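Local coordinates for abietadiene synthase, chloroplastic (Abies grandis, PDB 3S9V), which is a largely helical plant enzyme of the terpene synthase family, combining an N-terminal terpene synthase domain with a metal-binding terpene synthase domain, at residues Asp484-Trp489 with Arg503-Tyr508; Leu497-Glu502 with Thr534-Asp539; Thr528-Phe533 with Asn581-Ile586; Glu555-Trp560 with Ile574-Phe579. All blocks are in the same frame, centred on the assembly; numbering follows the deposited sequence.

Contact 1 (Asp484-Trp489 with Arg503-Tyr508); sequences DLRRWW and RVTEIY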
# COMPACT_ATOMS: atom_id res chain seq x y z
N ASP A 484 -30.54 -12.61 -1.11
CA ASP A 484 -31.23 -12.82 -2.37
C ASP A 484 -30.56 -13.84 -3.29
O ASP A 484 -31.15 -14.24 -4.29
CB ASP A 484 -31.43 -11.49 -3.08
CG ASP A 484 -32.39 -10.57 -2.33
OD1 ASP A 484 -33.53 -11.00 -2.05
OD2 ASP A 484 -31.99 -9.43 -2.01
N LEU A 485 -29.34 -14.25 -2.97
CA LEU A 485 -28.66 -15.26 -3.78
C LEU A 485 -28.96 -16.61 -3.16
O LEU A 485 -29.04 -17.63 -3.85
CB LEU A 485 -27.15 -15.03 -3.82
CG LEU A 485 -26.67 -14.03 -4.87
CD1 LEU A 485 -25.20 -13.80 -4.69
CD2 LEU A 485 -26.97 -14.55 -6.27
N ARG A 486 -29.12 -16.61 -1.85
CA ARG A 486 -29.41 -17.84 -1.12
C ARG A 486 -30.84 -18.28 -1.41
O ARG A 486 -31.15 -19.47 -1.33
CB ARG A 486 -29.22 -17.62 0.37
CG ARG A 486 -27.78 -17.64 0.83
CD ARG A 486 -27.68 -17.22 2.28
NE ARG A 486 -26.33 -17.34 2.80
CZ ARG A 486 -25.93 -16.84 3.97
NH1 ARG A 486 -26.79 -16.17 4.73
NH2 ARG A 486 -24.68 -17.00 4.37
N ARG A 487 -31.71 -17.33 -1.73
CA ARG A 487 -33.10 -17.66 -2.04
C ARG A 487 -33.18 -18.17 -3.47
O ARG A 487 -34.06 -18.98 -3.80
CB ARG A 487 -34.01 -16.45 -1.87
CG ARG A 487 -34.11 -15.97 -0.44
CD ARG A 487 -35.17 -14.90 -0.26
NE ARG A 487 -35.15 -14.36 1.10
CZ ARG A 487 -34.20 -13.56 1.56
NH1 ARG A 487 -33.20 -13.19 0.76
NH2 ARG A 487 -34.23 -13.13 2.81
N TRP A 488 -32.27 -17.70 -4.32
CA TRP A 488 -32.22 -18.13 -5.71
C TRP A 488 -31.80 -19.59 -5.72
O TRP A 488 -32.33 -20.40 -6.48
CB TRP A 488 -31.20 -17.28 -6.49
CG TRP A 488 -30.67 -17.95 -7.73
CD1 TRP A 488 -31.32 -18.11 -8.93
CD2 TRP A 488 -29.41 -18.62 -7.87
NE1 TRP A 488 -30.55 -18.84 -9.80
CE2 TRP A 488 -29.37 -19.17 -9.17
CE3 TRP A 488 -28.31 -18.81 -7.02
CZ2 TRP A 488 -28.27 -19.90 -9.64
CZ3 TRP A 488 -27.22 -19.54 -7.49
CH2 TRP A 488 -27.21 -20.08 -8.79
N TRP A 489 -30.84 -19.93 -4.87
CA TRP A 489 -30.35 -21.30 -4.80
C TRP A 489 -31.44 -22.27 -4.36
O TRP A 489 -31.53 -23.38 -4.88
CB TRP A 489 -29.16 -21.37 -3.85
CG TRP A 489 -28.69 -22.76 -3.59
CD1 TRP A 489 -29.17 -23.62 -2.64
CD2 TRP A 489 -27.63 -23.46 -4.26
NE1 TRP A 489 -28.47 -24.81 -2.68
CE2 TRP A 489 -27.53 -24.74 -3.67
CE3 TRP A 489 -26.77 -23.13 -5.31
CZ2 TRP A 489 -26.59 -25.69 -4.09
CZ3 TRP A 489 -25.84 -24.07 -5.73
CH2 TRP A 489 -25.75 -25.34 -5.12
N ARG A 503 -22.55 -23.82 -1.70
CA ARG A 503 -21.60 -22.85 -1.14
C ARG A 503 -21.73 -21.45 -1.73
O ARG A 503 -20.74 -20.83 -2.14
CB ARG A 503 -20.18 -23.37 -1.33
CG ARG A 503 -19.91 -23.96 -2.70
CD ARG A 503 -18.54 -24.62 -2.75
NE ARG A 503 -18.42 -25.55 -3.87
CZ ARG A 503 -17.42 -26.41 -4.02
NH1 ARG A 503 -16.44 -26.45 -3.12
NH2 ARG A 503 -17.40 -27.23 -5.06
N VAL A 504 -22.96 -20.94 -1.76
CA VAL A 504 -23.24 -19.61 -2.30
C VAL A 504 -22.46 -18.51 -1.58
O VAL A 504 -21.95 -17.59 -2.22
CB VAL A 504 -24.75 -19.28 -2.21
CG1 VAL A 504 -25.00 -17.86 -2.69
CG2 VAL A 504 -25.54 -20.27 -3.05
N THR A 505 -22.37 -18.60 -0.26
CA THR A 505 -21.66 -17.61 0.55
C THR A 505 -20.19 -17.53 0.16
O THR A 505 -19.65 -16.46 -0.10
CB THR A 505 -21.73 -17.95 2.05
OG1 THR A 505 -23.10 -18.00 2.46
CG2 THR A 505 -20.99 -16.90 2.86
N GLU A 506 -19.55 -18.69 0.15
CA GLU A 506 -18.14 -18.81 -0.19
C GLU A 506 -17.90 -18.23 -1.59
O GLU A 506 -16.90 -17.56 -1.82
CB GLU A 506 -17.76 -20.29 -0.13
CG GLU A 506 -16.31 -20.64 -0.35
CD GLU A 506 -16.07 -22.12 -0.10
OE1 GLU A 506 -16.26 -22.55 1.06
OE2 GLU A 506 -15.69 -22.84 -1.05
N ILE A 507 -18.82 -18.49 -2.50
CA ILE A 507 -18.71 -18.01 -3.87
C ILE A 507 -19.04 -16.52 -4.01
O ILE A 507 -18.43 -15.82 -4.82
CB ILE A 507 -19.63 -18.81 -4.82
CG1 ILE A 507 -19.09 -20.23 -4.98
CG2 ILE A 507 -19.74 -18.12 -6.17
CD1 ILE A 507 -19.92 -21.10 -5.90
N TYR A 508 -20.00 -16.04 -3.23
CA TYR A 508 -20.39 -14.64 -3.29
C TYR A 508 -19.29 -13.75 -2.72
O TYR A 508 -19.16 -12.58 -3.08
CB TYR A 508 -21.69 -14.41 -2.51
CG TYR A 508 -22.08 -12.95 -2.47
CD1 TYR A 508 -22.47 -12.29 -3.62
CD2 TYR A 508 -21.99 -12.23 -1.28
CE1 TYR A 508 -22.76 -10.93 -3.61
CE2 TYR A 508 -22.27 -10.86 -1.25
CZ TYR A 508 -22.65 -10.22 -2.42
OH TYR A 508 -22.90 -8.87 -2.41
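V504 wedges between L485 and W489 and shares its two methyl branches between them. The apolar part of the contact grows from this split. CG1 lies anti to the backbone N (chi1 176°) and faces L485, with V504 CG1 3.7 Å from L485 CB. The other branch turns to the indole, where V504 CG2 comes within 3.8 Å of W489 CE3. One turn further along, Y508 meets the end of the leucine. The two side chains cross at about a right angle, and L485 CD1 lies close to the phenol ring, 3.3 Å from Y508 CD1. The hydroxyl of Y508 takes no part here; it bonds to E481.

The polar part is a single oxygen gripped by one guanidinium group. R486 stretches its chain straight from CG to NE and brings the edge of the group to T505. R486 NH2 donates to T505 OG1 at 2.7 Å with an N-H...O angle of 162°, the oxygen lying close to the guanidinium plane. R486 NE adds a weak second bond to the same T505 OG1 at 3.3 Å. Two N-H groups thus converge on one hydroxyl at the margin of the apolar core.

The contact pairs the C-terminal end of helix 461-491 with the first turn of helix 504-514, with R503 at the N-cap position. The short axes pass 10.4 Å apart at 133°. Helix 521-541 packs alongside, with N532 touching W489 and T528 touching Y508, while helix 768-781 sets F781 against R486 and V776 against T505.

Contact 2 (Leu497-Glu502 with Thr534-Asp539); sequences LNFTRE and TVILDD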
# COMPACT_ATOMS: atom_id res chain seq x y z
N LEU A 497 -29.40 -31.58 -6.15
CA LEU A 497 -28.11 -32.04 -6.66
C LEU A 497 -27.28 -32.64 -5.54
O LEU A 497 -26.99 -31.98 -4.54
CB LEU A 497 -27.35 -30.87 -7.30
CG LEU A 497 -28.11 -30.07 -8.35
CD1 LEU A 497 -27.24 -28.94 -8.86
CD2 LEU A 497 -28.53 -30.99 -9.49
N ASN A 498 -26.88 -33.90 -5.70
CA ASN A 498 -26.10 -34.58 -4.69
C ASN A 498 -24.64 -34.78 -5.09
O ASN A 498 -23.87 -35.40 -4.36
CB ASN A 498 -26.72 -35.94 -4.37
CG ASN A 498 -26.95 -36.78 -5.61
OD1 ASN A 498 -26.03 -37.04 -6.38
ND2 ASN A 498 -28.19 -37.21 -5.81
N PHE A 499 -24.27 -34.25 -6.25
CA PHE A 499 -22.89 -34.39 -6.73
C PHE A 499 -22.08 -33.13 -6.49
O PHE A 499 -20.91 -33.06 -6.87
CB PHE A 499 -22.87 -34.73 -8.22
CG PHE A 499 -23.58 -33.72 -9.07
CD1 PHE A 499 -24.94 -33.82 -9.29
CD2 PHE A 499 -22.87 -32.66 -9.65
CE1 PHE A 499 -25.61 -32.88 -10.08
CE2 PHE A 499 -23.53 -31.72 -10.43
CZ PHE A 499 -24.89 -31.82 -10.65
N THR A 500 -22.70 -32.13 -5.88
CA THR A 500 -22.01 -30.88 -5.59
C THR A 500 -22.47 -30.26 -4.28
O THR A 500 -23.67 -30.22 -3.97
CB THR A 500 -22.21 -29.86 -6.74
OG1 THR A 500 -21.41 -28.70 -6.49
CG2 THR A 500 -23.68 -29.45 -6.85
N ARG A 501 -21.50 -29.79 -3.50
CA ARG A 501 -21.76 -29.17 -2.20
C ARG A 501 -22.12 -27.68 -2.33
O ARG A 501 -21.36 -26.90 -2.91
CB ARG A 501 -20.54 -29.32 -1.30
CG ARG A 501 -19.23 -28.98 -1.99
CD ARG A 501 -18.21 -28.43 -1.00
NE ARG A 501 -18.70 -27.20 -0.39
CZ ARG A 501 -17.96 -26.39 0.36
NH1 ARG A 501 -16.69 -26.68 0.60
NH2 ARG A 501 -18.49 -25.29 0.87
N GLU A 502 -23.28 -27.31 -1.79
CA GLU A 502 -23.76 -25.94 -1.83
C GLU A 502 -22.75 -25.01 -1.14
O GLU A 502 -22.15 -25.38 -0.13
CB GLU A 502 -25.12 -25.86 -1.12
CG GLU A 502 -25.74 -24.47 -1.06
CD GLU A 502 -25.18 -23.60 0.05
OE1 GLU A 502 -25.54 -22.40 0.09
OE2 GLU A 502 -24.40 -24.10 0.88
N THR A 534 -20.18 -22.98 -12.81
CA THR A 534 -18.94 -23.58 -13.30
C THR A 534 -18.52 -24.67 -12.31
O THR A 534 -17.89 -25.65 -12.69
CB THR A 534 -17.80 -22.55 -13.47
OG1 THR A 534 -17.49 -21.94 -12.21
CG2 THR A 534 -18.20 -21.48 -14.45
N VAL A 535 -18.90 -24.51 -11.04
CA VAL A 535 -18.57 -25.50 -10.02
C VAL A 535 -19.45 -26.73 -10.18
O VAL A 535 -18.97 -27.86 -10.14
CB VAL A 535 -18.77 -24.93 -8.59
CG1 VAL A 535 -18.80 -26.05 -7.56
CG2 VAL A 535 -17.64 -23.97 -8.27
N ILE A 536 -20.75 -26.49 -10.36
CA ILE A 536 -21.74 -27.55 -10.53
C ILE A 536 -21.45 -28.39 -11.78
O ILE A 536 -21.44 -29.63 -11.72
CB ILE A 536 -23.18 -26.96 -10.65
CG1 ILE A 536 -23.62 -26.36 -9.31
CG2 ILE A 536 -24.16 -28.03 -11.09
CD1 ILE A 536 -24.94 -25.62 -9.39
N LEU A 537 -21.22 -27.72 -12.90
CA LEU A 537 -20.93 -28.42 -14.15
C LEU A 537 -19.57 -29.10 -14.09
O LEU A 537 -19.36 -30.15 -14.70
CB LEU A 537 -21.01 -27.45 -15.33
CG LEU A 537 -22.40 -26.84 -15.55
CD1 LEU A 537 -22.41 -26.00 -16.82
CD2 LEU A 537 -23.43 -27.94 -15.66
N ASP A 538 -18.65 -28.50 -13.35
CA ASP A 538 -17.32 -29.08 -13.20
C ASP A 538 -17.47 -30.44 -12.53
O ASP A 538 -16.83 -31.42 -12.93
CB ASP A 538 -16.43 -28.19 -12.34
CG ASP A 538 -14.98 -28.61 -12.37
OD1 ASP A 538 -14.19 -28.08 -11.57
OD2 ASP A 538 -14.63 -29.48 -13.20
N ASP A 539 -18.30 -30.51 -11.49
CA ASP A 539 -18.52 -31.76 -10.78
C ASP A 539 -19.28 -32.74 -11.68
O ASP A 539 -19.00 -33.94 -11.70
CB ASP A 539 -19.31 -31.54 -9.48
CG ASP A 539 -18.55 -30.72 -8.45
OD1 ASP A 539 -17.31 -30.85 -8.37
OD2 ASP A 539 -19.20 -29.94 -7.71
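F499 takes the crowded position between its own backbone N and carbonyl carbon (chi1 57°), which turns its ring edge-on to I536 and D539; T500 instead points OG1 away from its backbone N (chi1 -174°), delivering the hydroxyl to the D539 carboxylate. The edge of the phenyl ring then meets two groups near its plane. F499 CE2 lies 3.2 Å from the backbone O of I536, and F499 CD2 is 3.7 Å from D539 CB. Ring and carboxylate planes stand 81° apart, so the two flat groups do not stack.

I536 supplies the greasy side of the contact. Its CG2 is 3.8 Å from F499 CE2 and 3.9 Å from L497 CD1, while I536 CG1 has T500 CG2 at 4.0 Å. A loop without regular structure is in this way seated on helix 521-541.

The one hydrogen bond across the contact runs from T500 OG1 to D539 OD2 at 2.8 Å, meeting that oxygen nearly along its C-O axis. D538 and D539 open the sequence DDLYD, which matches the aspartate-rich DDxxD motif of class I terpene synthases, the motif that commonly holds metal ions in this family. T500 thus holds the carboxylate of the motif's second aspartate against the 497-502 loop, while the aromatic edge packs at its base. This is consistent with a part in ordering the end of helix 521-541 that carries the motif.

Contact 3 (Thr528-Phe533 with Asn581-Ile586); sequences TKTSNF and NTFNDI
Within 581-586, T582 is the first residue to touch F533, and it comes to the edge of that ring. T582 OG1 lies near the ring plane, 3.6 Å from F533 CE1, and T582 CB follows at 3.8 Å from the same F533 CE1. The hydroxyl bonds to the carbonyl of G578 and weakly to W488 NE1; against F533 it only packs. The methyl group of T582 touches F533 CE1 as well, and T582 CG2 also has K529 CD at 4.4 Å.

F583 follows with the aromatic step. It sends its edge toward the face of F533 in an offset edge-to-face pair, the centroids 5.8 Å apart and the planes at 62°. The nearest atoms are F583 CE1 and F533 CD1, 4.0 Å from each other. With CG beside the backbone N (chi1 -73°), the F583 ring also brings CE2 to 4.2 Å from T530 OG1, a hydroxyl that bonds to the carbonyl of V526.

D585 comes near in charge alone, its OD1 4.7 Å from K529 NZ, which has its salt bridge with E525. I586 ends the walk with CD1 against T530.

Helices 521-541 and 570-594 run roughly antiparallel here in the all-helical metal-binding domain, their local axes inclined at 148°. Helix 461-491 packs on K529 through L485 and on F533 through W488, helix 641-648 reaches T530 and F583 through I647, and helix 599-621 contributes W606 to both.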
# COMPACT_ATOMS: atom_id res chain seq x y z
N THR A 528 -21.64 -14.41 -9.30
CA THR A 528 -21.90 -15.48 -8.35
C THR A 528 -22.64 -16.67 -8.95
O THR A 528 -22.25 -17.82 -8.73
CB THR A 528 -22.70 -14.93 -7.17
OG1 THR A 528 -21.96 -13.88 -6.53
CG2 THR A 528 -23.01 -16.04 -6.16
N LYS A 529 -23.70 -16.40 -9.70
CA LYS A 529 -24.47 -17.47 -10.32
C LYS A 529 -23.63 -18.22 -11.35
O LYS A 529 -23.62 -19.45 -11.39
CB LYS A 529 -25.74 -16.92 -10.97
CG LYS A 529 -26.82 -16.58 -9.94
CD LYS A 529 -27.97 -15.82 -10.56
CE LYS A 529 -29.00 -15.45 -9.49
NZ LYS A 529 -30.08 -14.57 -10.02
N THR A 530 -22.91 -17.46 -12.17
CA THR A 530 -22.07 -18.07 -13.19
C THR A 530 -20.95 -18.91 -12.58
O THR A 530 -20.66 -20.00 -13.06
CB THR A 530 -21.47 -17.00 -14.11
OG1 THR A 530 -22.51 -16.11 -14.54
CG2 THR A 530 -20.84 -17.64 -15.32
N SER A 531 -20.33 -18.41 -11.52
CA SER A 531 -19.26 -19.15 -10.85
C SER A 531 -19.82 -20.44 -10.25
O SER A 531 -19.22 -21.51 -10.38
CB SER A 531 -18.63 -18.32 -9.73
OG SER A 531 -18.01 -17.16 -10.24
N ASN A 532 -20.97 -20.33 -9.59
CA ASN A 532 -21.59 -21.50 -8.98
C ASN A 532 -21.88 -22.54 -10.06
O ASN A 532 -21.70 -23.74 -9.84
CB ASN A 532 -22.89 -21.11 -8.27
CG ASN A 532 -23.10 -21.90 -6.99
OD1 ASN A 532 -23.05 -23.13 -6.99
ND2 ASN A 532 -23.32 -21.19 -5.89
N PHE A 533 -22.31 -22.09 -11.23
CA PHE A 533 -22.57 -23.04 -12.30
C PHE A 533 -21.31 -23.68 -12.86
O PHE A 533 -21.36 -24.81 -13.33
CB PHE A 533 -23.38 -22.39 -13.42
CG PHE A 533 -24.85 -22.68 -13.32
CD1 PHE A 533 -25.74 -21.71 -12.86
CD2 PHE A 533 -25.34 -23.95 -13.62
CE1 PHE A 533 -27.08 -22.00 -12.70
CE2 PHE A 533 -26.69 -24.25 -13.45
CZ PHE A 533 -27.56 -23.27 -12.99
N ASN A 581 -32.92 -22.12 -17.14
CA ASN A 581 -33.76 -21.08 -16.56
C ASN A 581 -32.91 -19.89 -16.10
O ASN A 581 -33.27 -18.73 -16.31
CB ASN A 581 -34.57 -21.62 -15.39
CG ASN A 581 -35.59 -22.66 -15.82
OD1 ASN A 581 -36.06 -22.65 -16.96
ND2 ASN A 581 -35.95 -23.56 -14.91
N THR A 582 -31.78 -20.18 -15.46
CA THR A 582 -30.91 -19.13 -14.98
C THR A 582 -30.37 -18.28 -16.13
O THR A 582 -30.45 -17.06 -16.08
CB THR A 582 -29.73 -19.70 -14.19
OG1 THR A 582 -30.21 -20.25 -12.95
CG2 THR A 582 -28.71 -18.62 -13.90
N PHE A 583 -29.85 -18.91 -17.17
CA PHE A 583 -29.30 -18.12 -18.25
C PHE A 583 -30.27 -17.45 -19.22
O PHE A 583 -29.88 -16.52 -19.92
CB PHE A 583 -28.22 -18.90 -18.99
CG PHE A 583 -26.96 -19.03 -18.19
CD1 PHE A 583 -26.75 -20.13 -17.36
CD2 PHE A 583 -26.02 -18.00 -18.20
CE1 PHE A 583 -25.62 -20.19 -16.54
CE2 PHE A 583 -24.89 -18.05 -17.38
CZ PHE A 583 -24.69 -19.15 -16.55
N ASN A 584 -31.51 -17.91 -19.27
CA ASN A 584 -32.48 -17.24 -20.14
C ASN A 584 -32.73 -15.91 -19.45
O ASN A 584 -32.98 -14.89 -20.09
CB ASN A 584 -33.79 -18.03 -20.24
CG ASN A 584 -33.78 -19.03 -21.37
OD1 ASN A 584 -33.13 -18.82 -22.40
ND2 ASN A 584 -34.53 -20.10 -21.20
N ASP A 585 -32.66 -15.94 -18.12
CA ASP A 585 -32.85 -14.76 -17.28
C ASP A 585 -31.70 -13.79 -17.53
O ASP A 585 -31.93 -12.63 -17.90
CB ASP A 585 -32.88 -15.18 -15.81
CG ASP A 585 -33.05 -14.01 -14.86
OD1 ASP A 585 -33.10 -14.24 -13.63
OD2 ASP A 585 -33.12 -12.85 -15.33
N ILE A 586 -30.47 -14.26 -17.33
CA ILE A 586 -29.27 -13.46 -17.55
C ILE A 586 -29.22 -12.96 -18.99
O ILE A 586 -28.75 -11.87 -19.27
CB ILE A 586 -28.00 -14.29 -17.22
CG1 ILE A 586 -27.86 -14.41 -15.71
CG2 ILE A 586 -26.76 -13.67 -17.85
CD1 ILE A 586 -26.73 -15.32 -15.26

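Contact 4 (Glu555-Trp560 with Ile574-Phe579); sequences ESVKRW and ICFVGF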
# COMPACT_ATOMS: atom_id res chain seq x y z
N GLU A 555 -24.95 -30.82 -26.03
CA GLU A 555 -25.85 -30.65 -27.17
C GLU A 555 -27.04 -29.77 -26.82
O GLU A 555 -27.51 -28.98 -27.66
CB GLU A 555 -26.35 -32.02 -27.65
CG GLU A 555 -27.39 -31.94 -28.78
CD GLU A 555 -26.77 -31.63 -30.13
OE1 GLU A 555 -26.06 -30.61 -30.25
OE2 GLU A 555 -27.00 -32.42 -31.07
N SER A 556 -27.54 -29.91 -25.60
CA SER A 556 -28.68 -29.11 -25.16
C SER A 556 -28.31 -27.64 -25.20
O SER A 556 -29.09 -26.81 -25.65
CB SER A 556 -29.09 -29.49 -23.73
OG SER A 556 -29.56 -30.83 -23.65
N VAL A 557 -27.11 -27.33 -24.72
CA VAL A 557 -26.62 -25.96 -24.70
C VAL A 557 -26.45 -25.42 -26.12
O VAL A 557 -26.72 -24.24 -26.39
CB VAL A 557 -25.27 -25.86 -23.95
CG1 VAL A 557 -24.77 -24.44 -23.94
CG2 VAL A 557 -25.42 -26.38 -22.53
N LYS A 558 -26.03 -26.28 -27.04
CA LYS A 558 -25.84 -25.87 -28.43
C LYS A 558 -27.15 -25.48 -29.14
O LYS A 558 -27.22 -24.44 -29.80
CB LYS A 558 -25.15 -26.97 -29.22
CG LYS A 558 -24.90 -26.59 -30.67
CD LYS A 558 -24.55 -27.79 -31.54
CE LYS A 558 -24.36 -27.36 -32.99
NZ LYS A 558 -24.16 -28.52 -33.90
N ARG A 559 -28.17 -26.33 -29.03
CA ARG A 559 -29.44 -26.03 -29.69
C ARG A 559 -30.31 -25.13 -28.80
O ARG A 559 -31.26 -24.50 -29.27
CB ARG A 559 -30.18 -27.32 -30.04
CG ARG A 559 -30.38 -28.26 -28.87
CD ARG A 559 -31.22 -29.47 -29.24
NE ARG A 559 -30.52 -30.45 -30.07
CZ ARG A 559 -30.98 -31.67 -30.33
NH1 ARG A 559 -32.15 -32.05 -29.83
NH2 ARG A 559 -30.28 -32.51 -31.09
N TRP A 560 -29.95 -25.06 -27.52
CA TRP A 560 -30.64 -24.25 -26.52
C TRP A 560 -32.16 -24.45 -26.43
O TRP A 560 -32.94 -23.52 -26.65
CB TRP A 560 -30.32 -22.76 -26.72
CG TRP A 560 -30.63 -21.91 -25.52
CD1 TRP A 560 -31.74 -21.13 -25.34
CD2 TRP A 560 -29.88 -21.83 -24.30
NE1 TRP A 560 -31.73 -20.58 -24.08
CE2 TRP A 560 -30.60 -20.99 -23.42
CE3 TRP A 560 -28.67 -22.39 -23.87
CZ2 TRP A 560 -30.15 -20.70 -22.14
CZ3 TRP A 560 -28.22 -22.10 -22.59
CH2 TRP A 560 -28.96 -21.26 -21.74
N ILE A 574 -32.19 -32.06 -13.87
CA ILE A 574 -32.40 -30.97 -12.92
C ILE A 574 -31.34 -29.90 -13.15
O ILE A 574 -31.65 -28.72 -13.31
CB ILE A 574 -32.30 -31.50 -11.47
CG1 ILE A 574 -33.49 -32.42 -11.16
CG2 ILE A 574 -32.24 -30.34 -10.49
CD1 ILE A 574 -33.38 -33.09 -9.80
N CYS A 575 -30.08 -30.33 -13.17
CA CYS A 575 -28.97 -29.42 -13.37
C CYS A 575 -29.19 -28.55 -14.60
O CYS A 575 -29.09 -27.33 -14.52
CB CYS A 575 -27.66 -30.19 -13.51
SG CYS A 575 -26.26 -29.15 -13.97
N PHE A 576 -29.51 -29.17 -15.73
CA PHE A 576 -29.72 -28.42 -16.96
C PHE A 576 -30.91 -27.46 -16.90
O PHE A 576 -30.78 -26.29 -17.26
CB PHE A 576 -29.92 -29.36 -18.16
CG PHE A 576 -30.03 -28.63 -19.46
CD1 PHE A 576 -28.92 -28.00 -20.01
CD2 PHE A 576 -31.27 -28.49 -20.09
CE1 PHE A 576 -29.04 -27.23 -21.17
CE2 PHE A 576 -31.39 -27.72 -21.25
CZ PHE A 576 -30.27 -27.09 -21.79
N VAL A 577 -32.08 -27.95 -16.46
CA VAL A 577 -33.26 -27.09 -16.38
C VAL A 577 -32.88 -25.83 -15.62
O VAL A 577 -33.21 -24.72 -16.05
CB VAL A 577 -34.44 -27.81 -15.66
CG1 VAL A 577 -35.59 -26.85 -15.45
CG2 VAL A 577 -34.91 -28.99 -16.51
N GLY A 578 -32.19 -26.00 -14.49
CA GLY A 578 -31.75 -24.86 -13.71
C GLY A 578 -30.82 -23.98 -14.53
O GLY A 578 -30.96 -22.76 -14.55
N PHE A 579 -29.87 -24.61 -15.21
CA PHE A 579 -28.91 -23.90 -16.05
C PHE A 579 -29.65 -23.05 -17.08
O PHE A 579 -29.40 -21.86 -17.22
CB PHE A 579 -27.99 -24.90 -16.76
CG PHE A 579 -26.96 -24.28 -17.66
CD1 PHE A 579 -25.79 -23.73 -17.14
CD2 PHE A 579 -27.14 -24.25 -19.05
CE1 PHE A 579 -24.82 -23.18 -17.98
CE2 PHE A 579 -26.18 -23.70 -19.89
CZ PHE A 579 -25.02 -23.16 -19.36
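The ring of F576 carries S556 on one face and V557 at its edge. S556 CB sits over the face in a CH-pi contact, 3.7 Å from the F576 centroid and 28° off the ring normal. Its shift toward the rim leaves S556 CB closest to F576 CZ, at 3.3 Å. Near the ring plane, V557 CG2 approaches F576 CE1 at 4.0 Å. The indole of W560 is likewise met at an edge: W560 CZ3 has F579 CE2 3.7 Å away, close to the indole plane, and the two side chains cross at about a right angle. The same V557 CG2 fills the angle between the phenylalanines, 3.8 Å from F579 CE2.

Helices 547-559 and 570-594 belong to the alpha-helical terpene synthase fold. Their N-to-C directions differ by only 23° locally, with the axes 11.5 Å apart, so the chain between them has to double back before the second helix begins. F576 and F579, one turn apart, both reach toward the first helix.

W560 is the residue at which that helix gives way to positive phi, and its ring nitrogen bonds to N584. The hydroxyl of S556 bonds to the carbonyl of L552. F579 continues into a larger aromatic cluster, meeting W606 and F533 edge-to-face and also touching the ring of F583.

Following the chain, contact 1 closes the loop that joins helix 461-491 to helix 504-514. Contact 2 begins inside that loop, at 497-502, and ends on helix 521-541, so its span crosses that of contact 1. Contact 3 starts just before the second half of contact 2, on the same helix, and runs on to helix 570-594; contacts 2 and 3 therefore also cross. Contact 4, between helices 547-559 and 570-594, is nested within the loop closed by contact 3. Contact 1 precedes contacts 3 and 4 in series. Helix 521-541 thus serves contacts 2 and 3, and helix 570-594 serves contacts 3 and 4, joining neighbouring helices into one continuous array.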